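Long-range contacts in mosquitocidal toxin (Bacillus sphaericus, PDB 2CB4), which is an ADP-ribosyltransferase toxin that acts against mosquitoes, the chain described being its catalytic domain, which probably transfers ADP-ribose from NAD to target proteins: residues Pro140-His144 / Met259-Glu265; Leu111-Arg116 / Phe168-Pro174; Thr22-Ala26 / Ala158-Ile162; Glu107-Leu111 / Ser119-Phe123. The protein carries 1 engineered substitution. All coordinates share one frame; numbering follows the deposited sequence.

Contact 1 of 4, residues Pro140-His144 / Met259-Glu265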
loop_
_atom_site.group_PDB
_atom_site.type_symbol
_atom_site.label_atom_id
_atom_site.label_comp_id
_atom_site.label_asym_id
_atom_site.label_seq_id
_atom_site.Cartn_x
_atom_site.Cartn_y
_atom_site.Cartn_z
ATOM N N PRO A 140 23.174 11.129 42.892
ATOM C CA PRO A 140 21.726 11.149 42.727
ATOM C C PRO A 140 21.242 9.711 42.532
ATOM O O PRO A 140 22.042 8.769 42.502
ATOM C CB PRO A 140 21.543 11.941 41.415
ATOM C CG PRO A 140 22.759 11.619 40.617
ATOM C CD PRO A 140 23.881 11.405 41.618
ATOM N N TRP A 141 19.934 9.549 42.400
ATOM C CA TRP A 141 19.353 8.263 42.059
ATOM C C TRP A 141 20.036 7.982 40.679
ATOM O O TRP A 141 20.097 8.866 39.802
ATOM C CB TRP A 141 17.833 8.415 41.887
ATOM C CG TRP A 141 17.142 7.141 41.470
ATOM C CD1 TRP A 141 16.508 6.247 42.291
ATOM C CD2 TRP A 141 17.013 6.618 40.121
ATOM N NE1 TRP A 141 15.994 5.203 41.540
ATOM C CE2 TRP A 141 16.272 5.416 40.211
ATOM C CE3 TRP A 141 17.393 7.094 38.837
ATOM C CZ2 TRP A 141 15.956 4.646 39.084
ATOM C CZ3 TRP A 141 17.076 6.327 37.718
ATOM C CH2 TRP A 141 16.389 5.101 37.852
ATOM N N THR A 142 20.610 6.786 40.527
ATOM C CA THR A 142 21.355 6.403 39.337
ATOM C C THR A 142 20.837 5.061 38.803
ATOM O O THR A 142 20.510 4.167 39.588
ATOM C CB THR A 142 22.838 6.266 39.729
ATOM O OG1 THR A 142 23.300 7.507 40.264
ATOM C CG2 THR A 142 23.727 5.851 38.553
ATOM N N PRO A 143 20.768 4.911 37.472
ATOM C CA PRO A 143 20.296 3.649 36.889
ATOM C C PRO A 143 21.280 2.511 37.167
ATOM O O PRO A 143 22.486 2.718 37.235
ATOM C CB PRO A 143 20.234 3.948 35.375
ATOM C CG PRO A 143 20.306 5.393 35.223
ATOM C CD PRO A 143 20.931 5.971 36.454
ATOM N N HIS A 144 20.773 1.292 37.300
ATOM C CA HIS A 144 21.655 0.142 37.537
ATOM C C HIS A 144 22.648 -0.064 36.396
ATOM O O HIS A 144 23.736 -0.569 36.601
ATOM C CB HIS A 144 20.815 -1.150 37.697
ATOM C CG HIS A 144 20.069 -1.216 38.984
ATOM N ND1 HIS A 144 18.787 -1.727 39.084
ATOM C CD2 HIS A 144 20.423 -0.832 40.237
ATOM C CE1 HIS A 144 18.399 -1.670 40.344
ATOM N NE2 HIS A 144 19.377 -1.142 41.063
HETATM N N MSE A 259 14.946 5.196 33.692
HETATM C CA MSE A 259 14.315 6.149 34.595
HETATM C C MSE A 259 13.137 5.506 35.370
HETATM O O MSE A 259 12.380 6.204 36.015
HETATM C CB MSE A 259 13.866 7.460 33.907
HETATM C CG MSE A 259 14.991 8.471 33.679
HETATM SE SE MSE A 259 15.964 9.092 35.180
HETATM C CE MSE A 259 14.548 10.180 35.690
ATOM N N PHE A 260 12.986 4.186 35.274
ATOM C CA PHE A 260 11.925 3.448 35.959
ATOM C C PHE A 260 12.532 3.107 37.322
ATOM O O PHE A 260 13.666 2.628 37.401
ATOM C CB PHE A 260 11.591 2.166 35.179
ATOM C CG PHE A 260 10.491 1.345 35.807
ATOM C CD1 PHE A 260 9.392 1.979 36.408
ATOM C CD2 PHE A 260 10.556 -0.044 35.809
ATOM C CE1 PHE A 260 8.378 1.235 37.005
ATOM C CE2 PHE A 260 9.548 -0.815 36.397
ATOM C CZ PHE A 260 8.456 -0.177 37.001
ATOM N N ALA A 261 11.796 3.380 38.399
ATOM C CA ALA A 261 12.321 3.173 39.752
ATOM C C ALA A 261 13.075 1.894 40.092
ATOM O O ALA A 261 14.188 1.964 40.618
ATOM C CB ALA A 261 11.309 3.564 40.826
ATOM N N PRO A 262 12.497 0.728 39.800
ATOM C CA PRO A 262 13.184 -0.545 40.081
ATOM C C PRO A 262 14.484 -0.718 39.241
ATOM O O PRO A 262 15.313 -1.594 39.545
ATOM C CB PRO A 262 12.148 -1.614 39.676
ATOM C CG PRO A 262 10.859 -0.937 39.571
ATOM C CD PRO A 262 11.116 0.521 39.313
ATOM N N ASN A 263 14.647 0.108 38.193
ATOM C CA ASN A 263 15.816 0.046 37.309
ATOM C C ASN A 263 17.007 0.868 37.756
ATOM O O ASN A 263 17.981 1.045 37.000
ATOM C CB ASN A 263 15.441 0.373 35.856
ATOM C CG ASN A 263 14.494 -0.647 35.275
ATOM O OD1 ASN A 263 14.177 -1.648 35.911
ATOM N ND2 ASN A 263 14.032 -0.400 34.079
ATOM N N GLY A 264 16.944 1.353 38.997
ATOM C CA GLY A 264 18.048 2.132 39.560
ATOM C C GLY A 264 17.888 2.276 41.067
ATOM O O GLY A 264 17.013 1.662 41.674
ATOM N N GLU A 265 18.708 3.136 41.666
ATOM C CA GLU A 265 18.628 3.396 43.112
ATOM C C GLU A 265 19.631 4.480 43.481
ATOM O O GLU A 265 20.450 4.862 42.662
ATOM C CB GLU A 265 19.019 2.122 43.880
ATOM C CG GLU A 265 20.513 1.856 43.776
ATOM C CD GLU A 265 20.900 0.432 44.103
ATOM O OE1 GLU A 265 20.188 -0.525 43.687
ATOM O OE2 GLU A 265 21.926 0.274 44.796
HETATM O O HOH W 1 14.536 3.202 43.196
#
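M259, present as selenomethionine, sets its SE 3.9 Å from CZ3 of W141, an oblique Met-aromatic contact. Its long, flexible chain suits the place, since bends at chi2 and chi3 fold it back beside the indole. F260 and A261 then offer backbone oxygens to the edge of that ring, near its plane. A water reaches the same edge, accepting from NE1 of W141 at 3.0 Å and donating to A261 O, so the polar atom of a buried ring is satisfied. P262 O lies at the edge of the H144 imidazole, and N263 O takes an almost straight hydrogen bond, 2.8 Å long, from H144 N. G264 passes between two rings: its CA is 3.7 Å from the centroid of the H144 ring, over its face, and on the other side 3.3 Å from CZ2 of W141. Glycine suits the place, since there is no room for a CB beside W141 CZ2, T142 O and P143 CA. E265 pairs with T142 as a hydrogen-bonded antiparallel pair, E265 N to T142 O and T142 N to E265 O. With CG between backbone N and carbonyl carbon (chi1 72°), its chain extends to H144, whose NE2 donates to E265 OE1 at 2.8 Å. The oxygen lies in the imidazole plane, but the carboxylate is turned 83° from it and is met from above. ND1 of H144 is hydrogen-bonded to OD1 of N211 of the second subunit, so both ring nitrogens have partners. This two-stranded sheet lies against the main one: T142 and P143 touch W81 of strand 78-82, W141 touches T127 of strand 123-131, and P143 touches I151 of strand 150-156.

Contact 2 of 4, residues Leu111-Arg116 / Phe168-Pro174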
loop_
_atom_site.group_PDB
_atom_site.type_symbol
_atom_site.label_atom_id
_atom_site.label_comp_id
_atom_site.label_asym_id
_atom_site.label_seq_id
_atom_site.Cartn_x
_atom_site.Cartn_y
_atom_site.Cartn_z
ATOM N N LEU A 111 -1.357 8.022 35.679
ATOM C CA LEU A 111 -0.182 8.323 36.477
ATOM C C LEU A 111 0.363 7.243 37.388
ATOM O O LEU A 111 1.571 7.015 37.424
ATOM C CB LEU A 111 -0.354 9.651 37.225
ATOM C CG LEU A 111 0.874 10.143 38.008
ATOM C CD1 LEU A 111 2.069 10.318 37.076
ATOM C CD2 LEU A 111 0.547 11.442 38.716
ATOM N N LEU A 112 -0.504 6.599 38.161
ATOM C CA LEU A 112 -0.050 5.548 39.088
ATOM C C LEU A 112 0.478 4.319 38.363
ATOM O O LEU A 112 1.454 3.728 38.799
ATOM C CB LEU A 112 -1.154 5.159 40.084
ATOM C CG LEU A 112 -1.244 6.084 41.310
ATOM C CD1 LEU A 112 -2.507 5.771 42.107
ATOM C CD2 LEU A 112 0.008 6.012 42.196
ATOM N N ASN A 113 -0.121 3.976 37.229
ATOM C CA ASN A 113 0.335 2.844 36.475
ATOM C C ASN A 113 1.659 3.157 35.828
ATOM O O ASN A 113 2.566 2.295 35.752
ATOM C CB ASN A 113 -0.671 2.451 35.404
ATOM C CG ASN A 113 -1.722 1.526 35.918
ATOM O OD1 ASN A 113 -1.756 1.144 37.124
ATOM N ND2 ASN A 113 -2.610 1.157 35.049
ATOM N N TYR A 114 1.765 4.410 35.381
ATOM C CA TYR A 114 2.983 4.859 34.733
ATOM C C TYR A 114 4.184 4.698 35.686
ATOM O O TYR A 114 5.180 4.078 35.372
ATOM C CB TYR A 114 2.806 6.269 34.142
ATOM C CG TYR A 114 4.089 6.916 33.950
ATOM C CD1 TYR A 114 4.883 6.563 32.859
ATOM C CD2 TYR A 114 4.615 7.801 34.920
ATOM C CE1 TYR A 114 6.164 7.077 32.727
ATOM C CE2 TYR A 114 5.870 8.314 34.789
ATOM C CZ TYR A 114 6.649 7.923 33.679
ATOM O OH TYR A 114 7.875 8.485 33.491
ATOM N N LEU A 115 4.042 5.194 36.891
ATOM C CA LEU A 115 5.088 5.096 37.927
ATOM C C LEU A 115 5.362 3.680 38.423
ATOM O O LEU A 115 6.476 3.301 38.775
ATOM C CB LEU A 115 4.654 5.932 39.142
ATOM C CG LEU A 115 4.391 7.427 38.944
ATOM C CD1 LEU A 115 3.666 7.905 40.210
ATOM C CD2 LEU A 115 5.783 8.179 38.698
ATOM N N ARG A 116 4.314 2.910 38.583
ATOM C CA ARG A 116 4.477 1.566 39.070
ATOM C C ARG A 116 4.960 0.541 38.058
ATOM O O ARG A 116 5.625 -0.433 38.424
ATOM C CB ARG A 116 3.135 1.064 39.637
ATOM C CG ARG A 116 3.264 -0.316 40.351
ATOM C CD ARG A 116 1.980 -0.726 41.060
ATOM N NE ARG A 116 1.601 0.194 42.133
ATOM C CZ ARG A 116 2.230 0.282 43.303
ATOM N NH1 ARG A 116 3.292 -0.493 43.561
ATOM N NH2 ARG A 116 1.804 1.149 44.221
ATOM N N PHE A 168 1.480 11.629 47.064
ATOM C CA PHE A 168 0.946 10.358 47.517
ATOM C C PHE A 168 1.335 10.006 48.939
ATOM O O PHE A 168 2.464 10.303 49.397
ATOM C CB PHE A 168 1.428 9.226 46.594
ATOM C CG PHE A 168 1.014 9.397 45.172
ATOM C CD1 PHE A 168 -0.288 9.135 44.783
ATOM C CD2 PHE A 168 1.918 9.860 44.227
ATOM C CE1 PHE A 168 -0.689 9.324 43.464
ATOM C CE2 PHE A 168 1.528 10.058 42.908
ATOM C CZ PHE A 168 0.227 9.788 42.521
ATOM N N SER A 169 0.396 9.317 49.617
ATOM C CA SER A 169 0.556 8.805 50.986
ATOM C C SER A 169 1.601 7.702 50.884
ATOM O O SER A 169 1.509 6.841 50.033
ATOM C CB SER A 169 -0.763 8.201 51.524
ATOM O OG SER A 169 -1.929 8.715 50.871
ATOM N N ARG A 170 2.614 7.756 51.740
ATOM C CA ARG A 170 3.736 6.802 51.713
ATOM C C ARG A 170 3.509 5.367 51.276
ATOM O O ARG A 170 4.380 4.775 50.592
ATOM C CB ARG A 170 4.533 6.833 53.026
ATOM C CG ARG A 170 5.363 8.112 53.212
ATOM C CD ARG A 170 6.344 7.998 54.358
ATOM N NE ARG A 170 7.419 7.037 54.119
ATOM C CZ ARG A 170 8.403 7.202 53.231
ATOM N NH1 ARG A 170 8.445 8.275 52.452
ATOM N NH2 ARG A 170 9.324 6.250 53.101
ATOM N N ASN A 171 2.370 4.818 51.696
ATOM C CA ASN A 171 1.969 3.449 51.425
ATOM C C ASN A 171 1.171 3.273 50.151
ATOM O O ASN A 171 0.757 2.166 49.801
ATOM C CB ASN A 171 1.226 2.890 52.629
ATOM C CG ASN A 171 2.166 2.522 53.757
ATOM O OD1 ASN A 171 3.379 2.434 53.551
ATOM N ND2 ASN A 171 1.626 2.395 54.958
ATOM N N HIS A 172 1.023 4.375 49.413
ATOM C CA HIS A 172 0.304 4.393 48.151
ATOM C C HIS A 172 1.193 5.000 47.071
ATOM O O HIS A 172 0.807 5.165 45.900
ATOM C CB HIS A 172 -1.023 5.118 48.309
ATOM C CG HIS A 172 -1.981 4.399 49.192
ATOM N ND1 HIS A 172 -1.932 4.471 50.568
ATOM C CD2 HIS A 172 -2.961 3.518 48.893
ATOM C CE1 HIS A 172 -2.865 3.694 51.079
ATOM N NE2 HIS A 172 -3.506 3.102 50.083
ATOM N N ASN A 173 2.396 5.367 47.471
ATOM C CA ASN A 173 3.374 5.896 46.524
ATOM C C ASN A 173 4.212 4.665 46.115
ATOM O O ASN A 173 4.947 4.095 46.960
ATOM C CB ASN A 173 4.270 6.945 47.178
ATOM C CG ASN A 173 5.227 7.588 46.188
ATOM O OD1 ASN A 173 4.973 7.536 44.986
ATOM N ND2 ASN A 173 6.278 8.234 46.687
ATOM N N PRO A 174 4.079 4.226 44.866
ATOM C CA PRO A 174 4.835 3.031 44.405
ATOM C C PRO A 174 6.344 2.920 44.703
ATOM O O PRO A 174 6.812 1.880 45.179
ATOM C CB PRO A 174 4.578 3.006 42.885
ATOM C CG PRO A 174 3.240 3.749 42.689
ATOM C CD PRO A 174 3.102 4.728 43.855
#
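Helix 111-117 is covered on one flank by the loop that follows helix 164-167, where F168 and P174 meet L111, L112, L115 and R116. F168 supplies a flat wedge. Its CG stands anti to the carbonyl carbon (chi1 -60°), which sends the ring toward the helix, and L112 lays CD2 over one face, 4.0 Å from the ring centroid, as a CH-pi contact shifted toward the rim. At the edge of the same ring, CD2 of L111 is 4.2 Å from F168 CZ, while CD1 of L115 reaches F168 CE2 at 4.1 Å from an oblique direction. Branched leucines are apt here, because each can present one methyl to a different part of the ring. The same CD2 of L112 also touches CD of P174 at 3.7 Å and so bridges the phenyl ring and the proline. P174, compact and rigid, points its ring at the last turn of the segment. R116 leaves the backbone extended and then bends at chi3 (-63°), which lays its guanidinium flat over the proline, NH2 being 3.3 Å from CG of P174. The apolar ring thus covers one face of the charged group. No hydrogen bond joins the two segments. Elsewhere L115 also touches T182 of strand 180-184, whereas N113 packs on M33 of the second subunit. The four contacting residues, two adjacent pairs one turn apart, form one stripe of an alpha-helix, here partly covered by a loop, as in ordinary helix-loop packing.

Contact 3 of 4, residues Thr22-Ala26 / Ala158-Ile162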
loop_
_atom_site.group_PDB
_atom_site.type_symbol
_atom_site.label_atom_id
_atom_site.label_comp_id
_atom_site.label_asym_id
_atom_site.label_seq_id
_atom_site.Cartn_x
_atom_site.Cartn_y
_atom_site.Cartn_z
ATOM N N THR A 22 0.914 26.354 35.137
ATOM C CA THR A 22 2.350 26.305 35.400
ATOM C C THR A 22 2.902 24.893 35.445
ATOM O O THR A 22 4.014 24.637 34.973
ATOM C CB THR A 22 2.713 27.019 36.722
ATOM O OG1 THR A 22 2.298 28.381 36.636
ATOM C CG2 THR A 22 4.195 27.003 36.973
ATOM N N TRP A 23 2.131 23.985 36.029
ATOM C CA TRP A 23 2.558 22.598 36.195
ATOM C C TRP A 23 2.921 21.874 34.889
ATOM O O TRP A 23 3.772 20.956 34.889
ATOM C CB TRP A 23 1.544 21.803 37.029
ATOM C CG TRP A 23 0.191 21.638 36.367
ATOM C CD1 TRP A 23 -0.653 22.628 35.988
ATOM C CD2 TRP A 23 -0.465 20.396 36.031
ATOM N NE1 TRP A 23 -1.783 22.089 35.408
ATOM C CE2 TRP A 23 -1.693 20.725 35.432
ATOM C CE3 TRP A 23 -0.119 19.041 36.173
ATOM C CZ2 TRP A 23 -2.581 19.752 34.952
ATOM C CZ3 TRP A 23 -1.018 18.072 35.723
ATOM C CH2 TRP A 23 -2.235 18.437 35.129
ATOM N N ILE A 24 2.287 22.300 33.790
ATOM C CA ILE A 24 2.537 21.727 32.466
ATOM C C ILE A 24 3.129 22.742 31.470
ATOM O O ILE A 24 3.080 22.531 30.268
ATOM C CB ILE A 24 1.272 21.106 31.834
ATOM C CG1 ILE A 24 0.123 22.111 31.846
ATOM C CG2 ILE A 24 0.886 19.823 32.557
ATOM C CD1 ILE A 24 -1.163 21.521 31.276
ATOM N N GLN A 25 3.695 23.832 31.967
ATOM C CA GLN A 25 4.258 24.834 31.066
ATOM C C GLN A 25 5.521 24.416 30.281
ATOM O O GLN A 25 5.871 25.059 29.283
ATOM C CB GLN A 25 4.513 26.154 31.816
ATOM C CG GLN A 25 3.397 27.150 31.606
ATOM C CD GLN A 25 3.536 28.400 32.452
ATOM O OE1 GLN A 25 4.640 28.817 32.810
ATOM N NE2 GLN A 25 2.402 29.019 32.772
ATOM N N ALA A 26 6.217 23.371 30.747
ATOM C CA ALA A 26 7.448 22.901 30.083
ATOM C C ALA A 26 7.100 21.968 28.917
ATOM O O ALA A 26 7.969 21.592 28.135
ATOM C CB ALA A 26 8.364 22.174 31.094
ATOM N N ALA A 158 13.087 23.671 34.710
ATOM C CA ALA A 158 11.856 23.852 33.972
ATOM C C ALA A 158 10.742 24.336 34.900
ATOM O O ALA A 158 10.763 24.085 36.112
ATOM C CB ALA A 158 11.441 22.448 33.352
ATOM N N PRO A 159 9.734 24.949 34.314
ATOM C CA PRO A 159 8.595 25.385 35.096
ATOM C C PRO A 159 7.708 24.164 35.325
ATOM O O PRO A 159 7.563 23.305 34.440
ATOM C CB PRO A 159 7.855 26.348 34.124
ATOM C CG PRO A 159 8.262 25.878 32.727
ATOM C CD PRO A 159 9.700 25.492 32.923
ATOM N N GLY A 160 7.069 24.113 36.493
ATOM C CA GLY A 160 6.130 23.048 36.782
ATOM C C GLY A 160 6.674 21.712 37.214
ATOM O O GLY A 160 7.741 21.593 37.836
ATOM N N GLY A 161 5.879 20.700 36.887
ATOM C CA GLY A 161 6.161 19.329 37.235
ATOM C C GLY A 161 5.341 18.933 38.476
ATOM O O GLY A 161 5.074 19.762 39.338
ATOM N N ILE A 162 4.961 17.657 38.547
ATOM C CA ILE A 162 4.231 17.091 39.680
ATOM C C ILE A 162 5.249 16.533 40.649
ATOM O O ILE A 162 6.106 15.741 40.265
ATOM C CB ILE A 162 3.361 15.923 39.228
ATOM C CG1 ILE A 162 2.432 16.356 38.098
ATOM C CG2 ILE A 162 2.624 15.317 40.385
ATOM C CD1 ILE A 162 1.767 15.138 37.408
#
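W23 and G160 bring their backbones together so closely that the two CA atoms stand 3.6 Å apart, and this is the tight part of the contact. T22 O lies 3.2 Å from CA of G160, a CA-H...O contact, and the amide N of G161 donates to W23 O at 2.9 Å, the bond being fairly straight (160°). Glycine suits both positions: each has a positive phi, and at G160 there is no room for a CB beside the carbonyl oxygens of T22 and W23. Next to it A26 turns its CB to that of A158, 3.8 Å away, and also meets the P159 ring at CD, small methyls being what so narrow a gap accepts. The other parts fit less closely. W23 CG lies between backbone N and carbonyl carbon (chi1 65°), and its indole runs alongside I162, meeting CG1 of that residue at 4.2 Å with the ring edge atom CE3, while its NE1 bonds to S36. On the partly exposed side are T22 and Q25. Q25 rests its CB on CG of P159 at 3.9 Å, then extends away from the proline, and its NE2 bonds to OD1 of N21. T22 CG2 comes no nearer than 4.1 Å to N of G160. The contact therefore relies on backbone geometry: one backbone hydrogen bond, small residues and proline hold the N-terminal segment to the loop before strand 162-163. No polar side chain of the two segments bonds across it, and R59 satisfies the carbonyl oxygens of A158 and G160.

Contact 4 of 4, residues Glu107-Leu111 / Ser119-Phe123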
loop_
_atom_site.group_PDB
_atom_site.type_symbol
_atom_site.label_atom_id
_atom_site.label_comp_id
_atom_site.label_asym_id
_atom_site.label_seq_id
_atom_site.Cartn_x
_atom_site.Cartn_y
_atom_site.Cartn_z
ATOM N N GLU A 107 -4.636 4.342 29.301
ATOM C CA GLU A 107 -3.411 4.334 30.088
ATOM C C GLU A 107 -2.524 5.576 29.891
ATOM O O GLU A 107 -1.659 5.849 30.722
ATOM C CB GLU A 107 -2.594 3.068 29.792
ATOM C CG GLU A 107 -3.244 1.770 30.273
ATOM C CD GLU A 107 -3.507 1.756 31.769
ATOM O OE1 GLU A 107 -2.509 1.724 32.527
ATOM O OE2 GLU A 107 -4.700 1.762 32.175
ATOM N N ASP A 108 -2.729 6.303 28.791
ATOM C CA ASP A 108 -1.937 7.492 28.457
ATOM C C ASP A 108 -1.734 8.457 29.607
ATOM O O ASP A 108 -0.655 9.025 29.763
ATOM C CB ASP A 108 -2.552 8.255 27.280
ATOM C CG ASP A 108 -2.651 7.421 26.009
ATOM O OD1 ASP A 108 -2.280 6.223 26.036
ATOM O OD2 ASP A 108 -3.119 7.963 24.976
ATOM N N THR A 109 -2.795 8.667 30.381
ATOM C CA THR A 109 -2.777 9.609 31.508
ATOM C C THR A 109 -2.804 8.932 32.851
ATOM O O THR A 109 -2.875 9.590 33.868
ATOM C CB THR A 109 -3.956 10.623 31.438
ATOM O OG1 THR A 109 -5.196 9.913 31.298
ATOM C CG2 THR A 109 -3.783 11.535 30.239
ATOM N N HIS A 110 -2.725 7.608 32.852
ATOM C CA HIS A 110 -2.739 6.863 34.090
ATOM C C HIS A 110 -1.434 6.975 34.866
ATOM O O HIS A 110 -0.534 6.137 34.764
ATOM C CB HIS A 110 -3.164 5.412 33.867
ATOM C CG HIS A 110 -3.596 4.730 35.120
ATOM N ND1 HIS A 110 -4.587 3.763 35.149
ATOM C CD2 HIS A 110 -3.192 4.889 36.412
ATOM C CE1 HIS A 110 -4.756 3.344 36.397
ATOM N NE2 HIS A 110 -3.926 4.018 37.182
ATOM N N LEU A 111 -1.357 8.022 35.679
ATOM C CA LEU A 111 -0.182 8.323 36.477
ATOM C C LEU A 111 0.363 7.243 37.388
ATOM O O LEU A 111 1.571 7.015 37.424
ATOM C CB LEU A 111 -0.354 9.651 37.225
ATOM C CG LEU A 111 0.874 10.143 38.008
ATOM C CD1 LEU A 111 2.069 10.318 37.076
ATOM C CD2 LEU A 111 0.547 11.442 38.716
ATOM N N SER A 119 4.492 1.818 31.992
ATOM C CA SER A 119 3.681 1.690 30.785
ATOM C C SER A 119 3.801 3.015 29.990
ATOM O O SER A 119 4.051 4.064 30.568
ATOM C CB SER A 119 2.217 1.456 31.218
ATOM O OG SER A 119 1.837 2.362 32.266
ATOM N N PRO A 120 3.631 2.966 28.675
ATOM C CA PRO A 120 3.738 4.175 27.832
ATOM C C PRO A 120 2.707 5.216 28.222
ATOM O O PRO A 120 1.525 4.899 28.421
ATOM C CB PRO A 120 3.436 3.666 26.414
ATOM C CG PRO A 120 3.607 2.191 26.495
ATOM C CD PRO A 120 3.341 1.754 27.889
ATOM N N SER A 121 3.143 6.470 28.301
ATOM C CA SER A 121 2.235 7.525 28.694
ATOM C C SER A 121 2.734 8.853 28.186
ATOM O O SER A 121 3.744 8.921 27.489
ATOM C CB SER A 121 2.153 7.556 30.222
ATOM O OG SER A 121 3.357 8.034 30.783
ATOM N N ILE A 122 2.015 9.912 28.544
ATOM C CA ILE A 122 2.366 11.280 28.180
ATOM C C ILE A 122 3.344 11.891 29.203
ATOM O O ILE A 122 3.728 13.055 29.080
ATOM C CB ILE A 122 1.102 12.181 28.134
ATOM C CG1 ILE A 122 0.398 12.230 29.502
ATOM C CG2 ILE A 122 0.144 11.746 27.026
ATOM C CD1 ILE A 122 -0.444 13.524 29.720
ATOM N N PHE A 123 3.735 11.118 30.213
ATOM C CA PHE A 123 4.642 11.615 31.251
ATOM C C PHE A 123 6.130 11.382 30.984
ATOM O O PHE A 123 6.549 10.335 30.470
ATOM C CB PHE A 123 4.314 10.977 32.633
ATOM C CG PHE A 123 2.856 11.049 33.012
ATOM C CD1 PHE A 123 2.281 12.257 33.406
ATOM C CD2 PHE A 123 2.047 9.902 32.968
ATOM C CE1 PHE A 123 0.913 12.317 33.715
ATOM C CE2 PHE A 123 0.695 9.958 33.277
ATOM C CZ PHE A 123 0.126 11.169 33.652
HETATM O O HOH W 2 0.568 4.706 31.578
#
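F123 meets L111, T109 and D108 with its ring, and its side chain can be followed outward. CB already points toward residues 107-111, and with CG anti to the carbonyl carbon (chi1 -50°) the ring continues that way. Its centre is sandwiched: CD1 of L111 lies 3.9 Å above one face, almost on the ring normal, as a CH-pi contact, and CG1 of I122 lies over the opposite face. CD1, CD2 and CE1 are therefore all about equally far from that leucine methyl. Further out, CE2 is 3.6 Å from T109 O, and at the tip CZ comes to 3.4 Å from the same oxygen, which lies at the ring edge, in its plane, facing the weakly positive C-H groups. Beside the ring, I122 N donates to D108 O at 3.1 Å in the carbonyl plane, and CB of S121 is 3.2 Å from that oxygen. S121 OG accepts from the N of F123, an ST turn at the start of strand 123-131. T109 also meets I122, CG2 to CD1 at 3.9 Å. At the outer end a water donates to E107 O at 2.6 Å and bonds to S119 OG, while OE1 of E107 is bonded to N113. A flat aromatic ring suits a slot with aliphatic carbons on both faces, a leucine methyl and an isoleucine methylene, and a carbonyl at its edge. Apolar packing at the inner end and water-mediated polar contacts at the outer end thus join the chain entering helix 111-117 to the chain leaving it.

Overall arrangement
From the N terminus, contact 3 opens first, at 22-26, and closes at 158-162, tying the N-terminal segment to the approach of strand 162-163. Contact 4 nests wholly within that loop, bracketing helix 111-117. Contact 2 starts from the same helix, shares L111 with contact 4 and crosses both it and contact 3 before closing at 168-174. Contact 1 opens at 140-144, after contact 4 has closed, crosses contacts 2 and 3, and brings 259-265 back beside strand 142-143. L111 touches I162 of contact 3, while F260 of contact 1 packs against L115 and R116 of contact 2. Contacts 1, 2 and 4 also touch the second subunit.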